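Side-chain contacts in uncharacterized protein (Vibrio parahaemolyticus, PDB 1ZBP), which is of unknown function but belongs to the ImpE family, possibly linked to type VI secretion: residues P28-A31 / S32-S35; N108-M111 / V112-D115; D144-D147 / I148-L152; S180-S183 / L184-V188. All blocks are in the same frame, centred on the assembly; numbering follows the deposited sequence.

Contact 1: residues P28-A31 / S32-S35; sequences PKDA and SLRS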
ATOM      1  N   PRO A  28      16.607   4.681 -27.104  1.00 72.82           N
ATOM      2  CA  PRO A  28      17.133   4.834 -25.742  1.00 72.52           C
ATOM      3  C   PRO A  28      17.144   6.258 -25.202  1.00 71.50           C
ATOM      4  O   PRO A  28      17.339   6.471 -24.008  1.00 71.29           O
ATOM      5  CB  PRO A  28      18.541   4.248 -25.850  1.00 72.94           C
ATOM      6  CG  PRO A  28      18.937   4.617 -27.245  1.00 72.72           C
ATOM      7  CD  PRO A  28      17.683   4.274 -28.027  1.00 73.37           C
ATOM      8  N   LYS A  29      16.938   7.228 -26.081  1.00 71.07           N
ATOM      9  CA  LYS A  29      16.936   8.621 -25.668  1.00 70.67           C
ATOM     10  C   LYS A  29      15.520   9.157 -25.522  1.00 70.37           C
ATOM     11  O   LYS A  29      15.296  10.366 -25.626  1.00 70.88           O
ATOM     12  CB  LYS A  29      17.723   9.475 -26.671  1.00 71.17           C
ATOM     13  CG  LYS A  29      19.198   9.083 -26.814  1.00 70.39           C
ATOM     14  CD  LYS A  29      19.965   9.231 -25.498  1.00 69.66           C
ATOM     15  CE  LYS A  29      21.424   8.807 -25.659  1.00 69.72           C
ATOM     16  NZ  LYS A  29      22.262   9.096 -24.460  1.00 66.62           N
ATOM     17  N   ASP A  30      14.564   8.259 -25.282  1.00 69.53           N
ATOM     18  CA  ASP A  30      13.170   8.666 -25.110  1.00 68.44           C
ATOM     19  C   ASP A  30      12.766   8.603 -23.635  1.00 68.12           C
ATOM     20  O   ASP A  30      12.791   7.540 -23.016  1.00 67.32           O
ATOM     21  CB  ASP A  30      12.234   7.776 -25.930  1.00 67.88           C
ATOM     22  CG  ASP A  30      10.849   8.378 -26.081  1.00 69.26           C
ATOM     23  OD1 ASP A  30      10.214   8.696 -25.050  1.00 68.51           O
ATOM     24  OD2 ASP A  30      10.390   8.546 -27.233  1.00 69.63           O
ATOM     25  N   ALA A  31      12.393   9.754 -23.083  1.00 67.88           N
ATOM     26  CA  ALA A  31      11.994   9.850 -21.683  1.00 67.28           C
ATOM     27  C   ALA A  31      10.684   9.112 -21.393  1.00 66.98           C
ATOM     28  O   ALA A  31      10.630   8.272 -20.486  1.00 66.79           O
ATOM     29  CB  ALA A  31      11.869  11.317 -21.280  1.00 67.14           C
ATOM     30  N   SER A  32       9.641   9.426 -22.165  1.00 65.60           N
ATOM     31  CA  SER A  32       8.319   8.808 -22.011  1.00 63.31           C
ATOM     32  C   SER A  32       8.361   7.286 -21.923  1.00 61.48           C
ATOM     33  O   SER A  32       7.648   6.693 -21.120  1.00 61.49           O
ATOM     34  CB  SER A  32       7.399   9.209 -23.173  1.00 64.19           C
ATOM     35  OG  SER A  32       7.149  10.605 -23.191  1.00 64.84           O
ATOM     36  N   LEU A  33       9.184   6.653 -22.754  1.00 59.90           N
ATOM     37  CA  LEU A  33       9.287   5.201 -22.734  1.00 57.51           C
ATOM     38  C   LEU A  33       9.939   4.727 -21.442  1.00 56.12           C
ATOM     39  O   LEU A  33       9.407   3.848 -20.768  1.00 56.56           O
ATOM     40  CB  LEU A  33      10.079   4.692 -23.944  1.00 56.79           C
ATOM     41  CG  LEU A  33       9.338   4.661 -25.290  1.00 56.88           C
ATOM     42  CD1 LEU A  33      10.298   4.283 -26.420  1.00 53.69           C
ATOM     43  CD2 LEU A  33       8.195   3.653 -25.213  1.00 55.01           C
ATOM     44  N   ARG A  34      11.085   5.307 -21.093  1.00 54.30           N
ATOM     45  CA  ARG A  34      11.780   4.915 -19.868  1.00 51.74           C
ATOM     46  C   ARG A  34      10.878   5.154 -18.654  1.00 49.55           C
ATOM     47  O   ARG A  34      10.790   4.310 -17.760  1.00 48.10           O
ATOM     48  CB  ARG A  34      13.098   5.691 -19.730  1.00 52.93           C
ATOM     49  CG  ARG A  34      14.208   5.203 -20.654  1.00 53.12           C
ATOM     50  CD  ARG A  34      15.450   6.083 -20.548  1.00 53.41           C
ATOM     51  NE  ARG A  34      16.554   5.622 -21.393  1.00 54.30           N
ATOM     52  CZ  ARG A  34      17.390   4.633 -21.081  1.00 55.35           C
ATOM     53  NH1 ARG A  34      18.363   4.287 -21.919  1.00 54.31           N
ATOM     54  NH2 ARG A  34      17.267   3.997 -19.927  1.00 55.99           N
ATOM     55  N   SER A  35      10.197   6.298 -18.652  1.00 46.65           N
ATOM     56  CA  SER A  35       9.278   6.673 -17.579  1.00 47.20           C
ATOM     57  C   SER A  35       8.150   5.654 -17.431  1.00 48.41           C
ATOM     58  O   SER A  35       7.855   5.195 -16.323  1.00 50.45           O
ATOM     59  CB  SER A  35       8.678   8.054 -17.855  1.00 47.20           C
ATOM     60  OG  SER A  35       7.755   8.439 -16.844  1.00 45.63           O
TER
HETATM   61  O   HOH W   1       8.943  11.003 -25.943  1.00 35.08           O
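D30 is the N-cap of helix 31-44, accepting from the backbone of L33 at the end of the loop that leads in from helix 13-25. Its CG stands opposite its own N (chi1 -165°), which turns the carboxylate over the first helical turn. OD1 of D30 takes L33 N at 3.2 Å, and the N-H arrives 47° out of the carboxylate plane, so the cap is made from above that plane. S32 N is slightly closer to D30 OD1, at 3.0 Å, but it points too poorly to count as a bond. A water donates to D30 OD1 at 2.8 Å and has a weak link to S32 OG. The partial positive charge of the helix start would probably stabilise the carboxylate.

The leucine of the cap also packs on it: L33 CD1 lies 4.0 Å from D30 CB, while the same side chain touches L20, A23 and I24 of helix 13-25. One residue on, R34 runs back along the loop, its chain extended from CG to NE, with CG passing 3.6 Å from D30 O. The R34 side chain also touches Q53, S57 and L60 of helix 47-60, and F61. At its end the guanidinium meets P28 side-on, using two nitrogens on a single oxygen that sits only 2° out of its plane. NE of R34 reaches P28 O at 2.9 Å, tilted from the carbonyl plane, whereas R34 NH1 lies in that plane, on a lone pair of P28 O, at 3.2 Å.

Contact 2: residues N108-M111 / V112-D115; sequences NLSM and VSQD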
ATOM      1  N   ASN A 108       5.013 -10.921  11.715  1.00 47.70           N
ATOM      2  CA  ASN A 108       5.689 -11.239  10.456  1.00 48.49           C
ATOM      3  C   ASN A 108       6.862 -12.184  10.680  1.00 49.53           C
ATOM      4  O   ASN A 108       7.113 -13.070   9.865  1.00 48.10           O
ATOM      5  CB  ASN A 108       6.169  -9.966   9.761  1.00 47.19           C
ATOM      6  CG  ASN A 108       5.028  -9.169   9.165  1.00 46.99           C
ATOM      7  OD1 ASN A 108       4.293  -9.661   8.303  1.00 46.50           O
ATOM      8  ND2 ASN A 108       4.875  -7.932   9.615  1.00 43.97           N
ATOM      9  N   LEU A 109       7.579 -11.993  11.785  1.00 52.17           N
ATOM     10  CA  LEU A 109       8.717 -12.853  12.108  1.00 55.04           C
ATOM     11  C   LEU A 109       8.256 -14.300  12.244  1.00 56.98           C
ATOM     12  O   LEU A 109       9.001 -15.222  11.927  1.00 58.25           O
ATOM     13  CB  LEU A 109       9.392 -12.389  13.405  1.00 54.32           C
ATOM     14  CG  LEU A 109      10.402 -11.257  13.218  1.00 55.21           C
ATOM     15  CD1 LEU A 109      10.873 -10.715  14.560  1.00 54.60           C
ATOM     16  CD2 LEU A 109      11.576 -11.793  12.407  1.00 54.39           C
ATOM     17  N   SER A 110       7.023 -14.490  12.714  1.00 58.49           N
ATOM     18  CA  SER A 110       6.455 -15.824  12.865  1.00 59.95           C
ATOM     19  C   SER A 110       5.897 -16.324  11.534  1.00 61.64           C
ATOM     20  O   SER A 110       5.896 -17.526  11.272  1.00 62.44           O
ATOM     21  CB  SER A 110       5.333 -15.831  13.907  1.00 59.31           C
ATOM     22  OG  SER A 110       5.825 -15.644  15.218  1.00 59.17           O
HETATM   23  N   MSE A 111       5.399 -15.412  10.702  1.00 63.58           N
HETATM   24  CA  MSE A 111       4.860 -15.805   9.402  1.00 64.17           C
HETATM   25  C   MSE A 111       5.966 -16.452   8.584  1.00 64.00           C
HETATM   26  O   MSE A 111       5.738 -17.431   7.873  1.00 63.59           O
HETATM   27  CB  MSE A 111       4.307 -14.593   8.647  1.00 66.05           C
HETATM   28  CG  MSE A 111       2.828 -14.308   8.898  1.00 69.28           C
HETATM   29 SE   MSE A 111       1.668 -15.701   8.187  1.00 74.32          SE
HETATM   30  CE  MSE A 111       2.187 -15.582   6.326  1.00 71.25           C
ATOM     31  N   VAL A 112       7.170 -15.900   8.693  1.00 64.26           N
ATOM     32  CA  VAL A 112       8.310 -16.436   7.968  1.00 65.25           C
ATOM     33  C   VAL A 112       8.894 -17.673   8.665  1.00 65.67           C
ATOM     34  O   VAL A 112       9.322 -18.615   7.998  1.00 66.02           O
ATOM     35  CB  VAL A 112       9.412 -15.369   7.799  1.00 65.46           C
ATOM     36  CG1 VAL A 112       9.878 -14.879   9.151  1.00 67.68           C
ATOM     37  CG2 VAL A 112      10.575 -15.945   7.009  1.00 66.15           C
ATOM     38  N   SER A 113       8.902 -17.684   9.998  1.00 65.14           N
ATOM     39  CA  SER A 113       9.432 -18.829  10.746  1.00 65.60           C
ATOM     40  C   SER A 113       8.423 -19.970  10.724  1.00 65.75           C
ATOM     41  O   SER A 113       8.656 -21.033  11.294  1.00 66.05           O
ATOM     42  CB  SER A 113       9.704 -18.452  12.201  1.00 65.66           C
ATOM     43  OG  SER A 113       8.494 -18.321  12.917  1.00 67.18           O
ATOM     44  N   GLN A 114       7.293 -19.725  10.068  1.00 65.60           N
ATOM     45  CA  GLN A 114       6.221 -20.700   9.947  1.00 64.50           C
ATOM     46  C   GLN A 114       5.584 -21.140  11.268  1.00 63.30           C
ATOM     47  O   GLN A 114       4.883 -22.148  11.311  1.00 63.38           O
ATOM     48  CB  GLN A 114       6.709 -21.927   9.175  1.00 65.68           C
ATOM     49  CG  GLN A 114       7.061 -21.651   7.721  1.00 67.24           C
ATOM     50  CD  GLN A 114       6.878 -22.876   6.834  1.00 68.66           C
ATOM     51  OE1 GLN A 114       7.280 -22.881   5.668  1.00 69.34           O
ATOM     52  NE2 GLN A 114       6.256 -23.917   7.382  1.00 69.25           N
ATOM     53  N   ASP A 115       5.817 -20.398  12.345  1.00 62.02           N
ATOM     54  CA  ASP A 115       5.209 -20.751  13.624  1.00 61.10           C
ATOM     55  C   ASP A 115       3.797 -20.177  13.621  1.00 61.51           C
ATOM     56  O   ASP A 115       3.519 -19.169  14.267  1.00 60.13           O
ATOM     57  CB  ASP A 115       6.026 -20.179  14.789  1.00 60.14           C
ATOM     58  CG  ASP A 115       5.400 -20.473  16.147  1.00 60.75           C
ATOM     59  OD1 ASP A 115       4.890 -21.599  16.340  1.00 59.69           O
ATOM     60  OD2 ASP A 115       5.435 -19.586  17.029  1.00 59.15           O
TER
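V112 meets N108 and L109 at the C-terminal end of helix 98-113. Its N donates to N108 O at 3.1 Å, a regular helical bond. CG1, placed between the backbone N and carbonyl carbon of V112 (chi1 59°), is pressed against L109 O at 2.9 Å, a tight and probably strained contact. S113 repeats the helical pattern, its N bonding L109 O at 3.1 Å, and adds a side-chain bond: OG of S113 donates to S110 O at 3.2 Å. The C=O...OG angle of 98° shows that the hydroxyl comes from beside the carbonyl, not end-on. Q114 has a positive phi (62°) that turns the chain out of the helix; its N is 2.9 Å from S110 O, but badly aimed. At D115 the backbone N makes a weak bond back to the same S110 O at 3.1 Å, and OD2 goes on to Q118 in helix 116-129. The S110 hydroxyl is itself bound to S106 O. Near the end of the helix S110 O is thus held by a serine hydroxyl and a weak bond from a backbone amide, which together stand in for the regular bond that Q114 N does not make.

Contact 3: residues D144-D147 / I148-L152; sequences DVRD and IDDRL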
ATOM      1  N   ASP A 144     -17.970   0.979  12.734  1.00 29.36           N
ATOM      2  CA  ASP A 144     -16.616   0.449  12.802  1.00 27.37           C
ATOM      3  C   ASP A 144     -16.011   0.190  11.423  1.00 27.17           C
ATOM      4  O   ASP A 144     -16.720  -0.118  10.466  1.00 24.71           O
ATOM      5  CB  ASP A 144     -16.618  -0.825  13.646  1.00 31.29           C
ATOM      6  CG  ASP A 144     -15.220  -1.321  13.977  1.00 34.92           C
ATOM      7  OD1 ASP A 144     -14.284  -0.494  13.998  1.00 36.22           O
ATOM      8  OD2 ASP A 144     -15.063  -2.532  14.242  1.00 36.78           O
ATOM      9  N   VAL A 145     -14.686   0.307  11.349  1.00 27.40           N
ATOM     10  CA  VAL A 145     -13.938   0.126  10.114  1.00 27.28           C
ATOM     11  C   VAL A 145     -12.606  -0.596  10.352  1.00 28.21           C
ATOM     12  O   VAL A 145     -11.849  -0.277  11.280  1.00 27.17           O
ATOM     13  CB  VAL A 145     -13.658   1.500   9.453  1.00 28.97           C
ATOM     14  CG1 VAL A 145     -12.674   1.355   8.316  1.00 26.64           C
ATOM     15  CG2 VAL A 145     -14.973   2.082   8.923  1.00 29.58           C
ATOM     16  N   ARG A 146     -12.307  -1.563   9.494  1.00 27.21           N
ATOM     17  CA  ARG A 146     -11.071  -2.304   9.626  1.00 28.23           C
ATOM     18  C   ARG A 146     -10.736  -3.011   8.319  1.00 27.09           C
ATOM     19  O   ARG A 146     -11.633  -3.321   7.545  1.00 27.98           O
ATOM     20  CB  ARG A 146     -11.243  -3.301  10.761  1.00 31.22           C
ATOM     21  CG  ARG A 146      -9.959  -3.837  11.298  1.00 38.04           C
ATOM     22  CD  ARG A 146      -9.685  -5.227  10.755  1.00 40.95           C
ATOM     23  NE  ARG A 146     -10.728  -6.174  11.105  1.00 40.19           N
ATOM     24  CZ  ARG A 146     -10.507  -7.475  11.249  1.00 45.40           C
ATOM     25  NH1 ARG A 146      -9.280  -7.962  11.073  1.00 41.16           N
ATOM     26  NH2 ARG A 146     -11.514  -8.294  11.562  1.00 47.55           N
ATOM     27  N   ASP A 147      -9.458  -3.257   8.057  1.00 27.10           N
ATOM     28  CA  ASP A 147      -9.074  -3.963   6.826  1.00 28.91           C
ATOM     29  C   ASP A 147      -9.396  -5.453   7.030  1.00 29.06           C
ATOM     30  O   ASP A 147      -9.180  -5.988   8.115  1.00 28.67           O
ATOM     31  CB  ASP A 147      -7.575  -3.789   6.554  1.00 27.39           C
ATOM     32  CG  ASP A 147      -7.170  -4.229   5.151  1.00 29.10           C
ATOM     33  OD1 ASP A 147      -7.510  -5.358   4.742  1.00 26.11           O
ATOM     34  OD2 ASP A 147      -6.501  -3.438   4.454  1.00 27.14           O
ATOM     35  N   ILE A 148      -9.920  -6.119   6.002  1.00 30.11           N
ATOM     36  CA  ILE A 148     -10.267  -7.538   6.126  1.00 30.31           C
ATOM     37  C   ILE A 148      -9.019  -8.379   6.416  1.00 30.73           C
ATOM     38  O   ILE A 148      -9.060  -9.310   7.226  1.00 30.24           O
ATOM     39  CB  ILE A 148     -10.988  -8.061   4.851  1.00 32.51           C
ATOM     40  CG1 ILE A 148     -12.384  -7.431   4.753  1.00 29.68           C
ATOM     41  CG2 ILE A 148     -11.109  -9.599   4.900  1.00 30.06           C
ATOM     42  CD1 ILE A 148     -13.135  -7.785   3.460  1.00 33.46           C
ATOM     43  N   ASP A 149      -7.923  -8.031   5.746  1.00 31.89           N
ATOM     44  CA  ASP A 149      -6.609  -8.657   5.904  1.00 32.44           C
ATOM     45  C   ASP A 149      -6.280  -8.754   7.400  1.00 35.33           C
ATOM     46  O   ASP A 149      -6.529  -7.804   8.148  1.00 36.04           O
ATOM     47  CB  ASP A 149      -5.568  -7.769   5.223  1.00 31.79           C
ATOM     48  CG  ASP A 149      -4.198  -8.407   5.149  1.00 33.19           C
ATOM     49  OD1 ASP A 149      -3.955  -9.206   4.221  1.00 32.17           O
ATOM     50  OD2 ASP A 149      -3.368  -8.111   6.025  1.00 34.02           O
ATOM     51  N   ASP A 150      -5.714  -9.875   7.846  1.00 36.53           N
ATOM     52  CA  ASP A 150      -5.376 -10.032   9.271  1.00 36.88           C
ATOM     53  C   ASP A 150      -4.024  -9.456   9.668  1.00 36.46           C
ATOM     54  O   ASP A 150      -3.736  -9.305  10.856  1.00 37.15           O
ATOM     55  CB  ASP A 150      -5.437 -11.500   9.678  1.00 37.18           C
ATOM     56  CG  ASP A 150      -6.845 -11.974   9.880  1.00 38.10           C
ATOM     57  OD1 ASP A 150      -7.119 -13.153   9.557  1.00 41.06           O
ATOM     58  OD2 ASP A 150      -7.680 -11.173  10.370  1.00 34.40           O
ATOM     59  N   ARG A 151      -3.197  -9.141   8.677  1.00 36.19           N
ATOM     60  CA  ARG A 151      -1.891  -8.552   8.945  1.00 36.78           C
ATOM     61  C   ARG A 151      -2.079  -7.050   9.215  1.00 36.51           C
ATOM     62  O   ARG A 151      -1.567  -6.509  10.206  1.00 37.15           O
ATOM     63  CB  ARG A 151      -0.954  -8.772   7.745  1.00 37.52           C
ATOM     64  CG  ARG A 151       0.177  -7.750   7.623  1.00 39.62           C
ATOM     65  CD  ARG A 151       1.507  -8.339   8.040  1.00 41.85           C
ATOM     66  NE  ARG A 151       1.794  -9.544   7.272  1.00 42.16           N
ATOM     67  CZ  ARG A 151       1.911  -9.567   5.954  1.00 42.30           C
ATOM     68  NH1 ARG A 151       1.774  -8.443   5.273  1.00 47.30           N
ATOM     69  NH2 ARG A 151       2.127 -10.707   5.314  1.00 41.70           N
ATOM     70  N   LEU A 152      -2.825  -6.384   8.338  1.00 32.80           N
ATOM     71  CA  LEU A 152      -3.076  -4.948   8.480  1.00 31.40           C
ATOM     72  C   LEU A 152      -4.070  -4.616   9.595  1.00 30.09           C
ATOM     73  O   LEU A 152      -3.885  -3.639  10.315  1.00 31.42           O
ATOM     74  CB  LEU A 152      -3.563  -4.372   7.141  1.00 29.87           C
ATOM     75  CG  LEU A 152      -2.519  -3.723   6.222  1.00 26.34           C
ATOM     76  CD1 LEU A 152      -1.128  -4.294   6.477  1.00 23.57           C
ATOM     77  CD2 LEU A 152      -2.953  -3.895   4.778  1.00 25.00           C
TER
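D147, the last residue of strand 140-147, meets D149 and L152 across the bend that follows it. Its CB lies 4.1 Å from L152 CB, so the base of the side chain packs on L152, five residues on. CG is directed opposite the backbone N (chi1 -167°), and passes 3.9 Å from D149 CB. This sends the carboxylate forward along the chain, where its two oxygens have different surroundings. I148 N lies 2.8 Å from D147 OD1 but is badly directed. OD1 of D147 accepts D149 N at 2.9 Å, from the anti side and 22° out of the carboxylate plane. The same oxygen also bonds the hydroxyl of Y210, its strongest polar partner. OD2 of D147 touches the methyl CD2 of L152 at 3.6 Å and receives a weak bond from the indole of W243.

On another side of the strand, R146 bends at chi2 and chi3 to bring its guanidinium over the loop. NH1 of R146 stands 3.7 Å from D150 OD2, a long salt bridge, with the carboxylate at the guanidinium edge and the two planes 26° apart. The other oxygen, D150 OD1, accepts from Y235 N, which helps to hold the carboxylate in place.

The amides of R151 and L152 turn back to D149, whose OD2 accepts R151 N at 2.9 Å, from above its plane. L152 N also reaches D149 OD2 at 2.9 Å, here on the anti lone pair. The pair of bonds from the amides two and three residues on makes this an Asx turn within an Asx motif, in the loop between strands 140-147 and 155-159.

Contact 4: residues S180-S183 / L184-V188; sequences SATS and LLESV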
ATOM      1  N   SER A 180      -8.259  10.182  -7.209  1.00 35.71           N
ATOM      2  CA  SER A 180      -8.381   9.305  -8.361  1.00 35.37           C
ATOM      3  C   SER A 180      -7.004   9.261  -8.991  1.00 35.09           C
ATOM      4  O   SER A 180      -6.246  10.235  -8.914  1.00 35.70           O
ATOM      5  CB  SER A 180      -9.418   9.855  -9.332  1.00 35.86           C
ATOM      6  OG  SER A 180     -10.724   9.732  -8.751  1.00 37.65           O
ATOM      7  N   ALA A 181      -6.668   8.114  -9.571  1.00 33.07           N
ATOM      8  CA  ALA A 181      -5.370   7.914 -10.203  1.00 32.52           C
ATOM      9  C   ALA A 181      -5.281   8.732 -11.473  1.00 32.70           C
ATOM     10  O   ALA A 181      -6.207   8.755 -12.279  1.00 32.42           O
ATOM     11  CB  ALA A 181      -5.157   6.441 -10.517  1.00 31.89           C
ATOM     12  N   THR A 182      -4.153   9.403 -11.646  1.00 33.01           N
ATOM     13  CA  THR A 182      -3.957  10.222 -12.822  1.00 32.94           C
ATOM     14  C   THR A 182      -2.728   9.742 -13.559  1.00 33.40           C
ATOM     15  O   THR A 182      -2.118  10.480 -14.323  1.00 36.53           O
ATOM     16  CB  THR A 182      -3.816  11.695 -12.424  1.00 31.95           C
ATOM     17  OG1 THR A 182      -2.651  11.865 -11.610  1.00 31.05           O
ATOM     18  CG2 THR A 182      -5.050  12.135 -11.632  1.00 29.90           C
ATOM     19  N   SER A 183      -2.388   8.479 -13.333  1.00 32.77           N
ATOM     20  CA  SER A 183      -1.226   7.872 -13.957  1.00 31.29           C
ATOM     21  C   SER A 183      -1.317   6.385 -13.705  1.00 30.56           C
ATOM     22  O   SER A 183      -2.031   5.961 -12.806  1.00 29.18           O
ATOM     23  CB  SER A 183       0.043   8.400 -13.305  1.00 33.04           C
ATOM     24  OG  SER A 183       0.253   7.735 -12.064  1.00 32.27           O
ATOM     25  N   LEU A 184      -0.577   5.606 -14.489  1.00 30.06           N
ATOM     26  CA  LEU A 184      -0.562   4.150 -14.381  1.00 30.40           C
ATOM     27  C   LEU A 184      -0.219   3.673 -12.962  1.00 32.32           C
ATOM     28  O   LEU A 184      -1.016   2.989 -12.306  1.00 33.19           O
ATOM     29  CB  LEU A 184       0.466   3.567 -15.362  1.00 31.58           C
ATOM     30  CG  LEU A 184       0.477   4.072 -16.818  1.00 34.32           C
ATOM     31  CD1 LEU A 184       1.813   3.751 -17.460  1.00 37.01           C
ATOM     32  CD2 LEU A 184      -0.670   3.438 -17.619  1.00 34.00           C
ATOM     33  N   LEU A 185       0.977   4.022 -12.496  1.00 32.79           N
ATOM     34  CA  LEU A 185       1.431   3.616 -11.168  1.00 31.64           C
ATOM     35  C   LEU A 185       0.483   4.080 -10.058  1.00 31.28           C
ATOM     36  O   LEU A 185       0.203   3.334  -9.115  1.00 29.84           O
ATOM     37  CB  LEU A 185       2.833   4.161 -10.916  1.00 32.05           C
ATOM     38  CG  LEU A 185       3.472   3.887  -9.549  1.00 34.25           C
ATOM     39  CD1 LEU A 185       3.339   2.408  -9.178  1.00 33.92           C
ATOM     40  CD2 LEU A 185       4.928   4.297  -9.600  1.00 34.73           C
ATOM     41  N   GLU A 186      -0.008   5.309 -10.164  1.00 28.89           N
ATOM     42  CA  GLU A 186      -0.917   5.821  -9.152  1.00 30.52           C
ATOM     43  C   GLU A 186      -2.162   4.950  -8.959  1.00 30.31           C
ATOM     44  O   GLU A 186      -2.892   5.116  -7.983  1.00 30.18           O
ATOM     45  CB  GLU A 186      -1.326   7.264  -9.472  1.00 31.73           C
ATOM     46  CG  GLU A 186      -0.195   8.277  -9.388  1.00 31.97           C
ATOM     47  CD  GLU A 186      -0.710   9.704  -9.385  1.00 34.64           C
ATOM     48  OE1 GLU A 186      -1.911   9.884  -9.648  1.00 35.60           O
ATOM     49  OE2 GLU A 186       0.071  10.646  -9.119  1.00 39.38           O
ATOM     50  N   SER A 187      -2.408   4.021  -9.879  1.00 29.04           N
ATOM     51  CA  SER A 187      -3.568   3.143  -9.743  1.00 28.58           C
ATOM     52  C   SER A 187      -3.406   2.238  -8.514  1.00 27.67           C
ATOM     53  O   SER A 187      -4.397   1.930  -7.845  1.00 28.73           O
ATOM     54  CB  SER A 187      -3.778   2.305 -11.015  1.00 26.38           C
ATOM     55  OG  SER A 187      -2.635   1.531 -11.324  1.00 31.51           O
ATOM     56  N   VAL A 188      -2.167   1.827  -8.212  1.00 26.35           N
ATOM     57  CA  VAL A 188      -1.893   0.988  -7.031  1.00 25.74           C
ATOM     58  C   VAL A 188      -1.189   1.747  -5.883  1.00 26.21           C
ATOM     59  O   VAL A 188      -1.185   1.273  -4.749  1.00 27.96           O
ATOM     60  CB  VAL A 188      -1.074  -0.312  -7.382  1.00 24.50           C
ATOM     61  CG1 VAL A 188      -1.928  -1.250  -8.236  1.00 27.66           C
ATOM     62  CG2 VAL A 188       0.200   0.031  -8.107  1.00 24.80           C
TER
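E186 folds back onto T182, and one carboxylate oxygen takes two donors from that residue. T182 N meets E186 OE1 at 3.0 Å, on the anti side and 27° out of the carboxylate plane. T182 OG1 donates to E186 OE1 at 2.9 Å, from 41° out of the plane on the same face, so backbone and hydroxyl close on the oxygen together. The torsions of both residues explain the fit: T182 OG1 lies between its backbone N and carbonyl carbon (chi1 63°), which sets OG1 beside the backbone N, so both can reach the same oxygen, while the E186 chain is extended beyond CG and reaches back to T182.

Next to this grip, A181 CB lies against the backbone carbonyl of E186, 3.6 Å from E186 O, and 4.1 Å from E186 CB. S183 OG is modelled 3.1 Å from E186 N, which would hold the glutamate backbone, but the oxygen is crowded by a neighbour in the model and this bond is therefore doubtful.

The whole arrangement is the connection of a beta hairpin, joining the adjacent antiparallel strands 173-178 and 189-196 of the large sheet. Residues 184-187 have helical backbone angles, and the loop's last turn is marked by V188 N bonded to L185 O at 3.0 Å.

Farther out, R190 of strand 189-196 anchors the carbonyls of this turn: its NE binds E186 O and its NH1 binds S187 O. P191 packs against the E186 side chain. E39 of helix 31-44 touches the side chains of S183, L184 and L185, and C42 of that helix also meets L185.

In the fold
The four contacts lie in series along one chain, and no active site or ligand is known to relate them to. Contacts 2 and 3 meet directly: N108 OD1 is 2.7 Å from R151 NE, bringing helix 98-113 against the loop after strand 140-147, although their centres are 19 Å apart. Contacts 1 and 4 also have centres 19 Å apart and come within about 6 Å at their nearest atoms without touching. Helix 31-44 links them, since contact 1 caps its start and E39 and C42 further along it pack on the loop of contact 4. Contacts 1 and 3, with centres 40 Å apart, lie on opposite sides of the chain's centre.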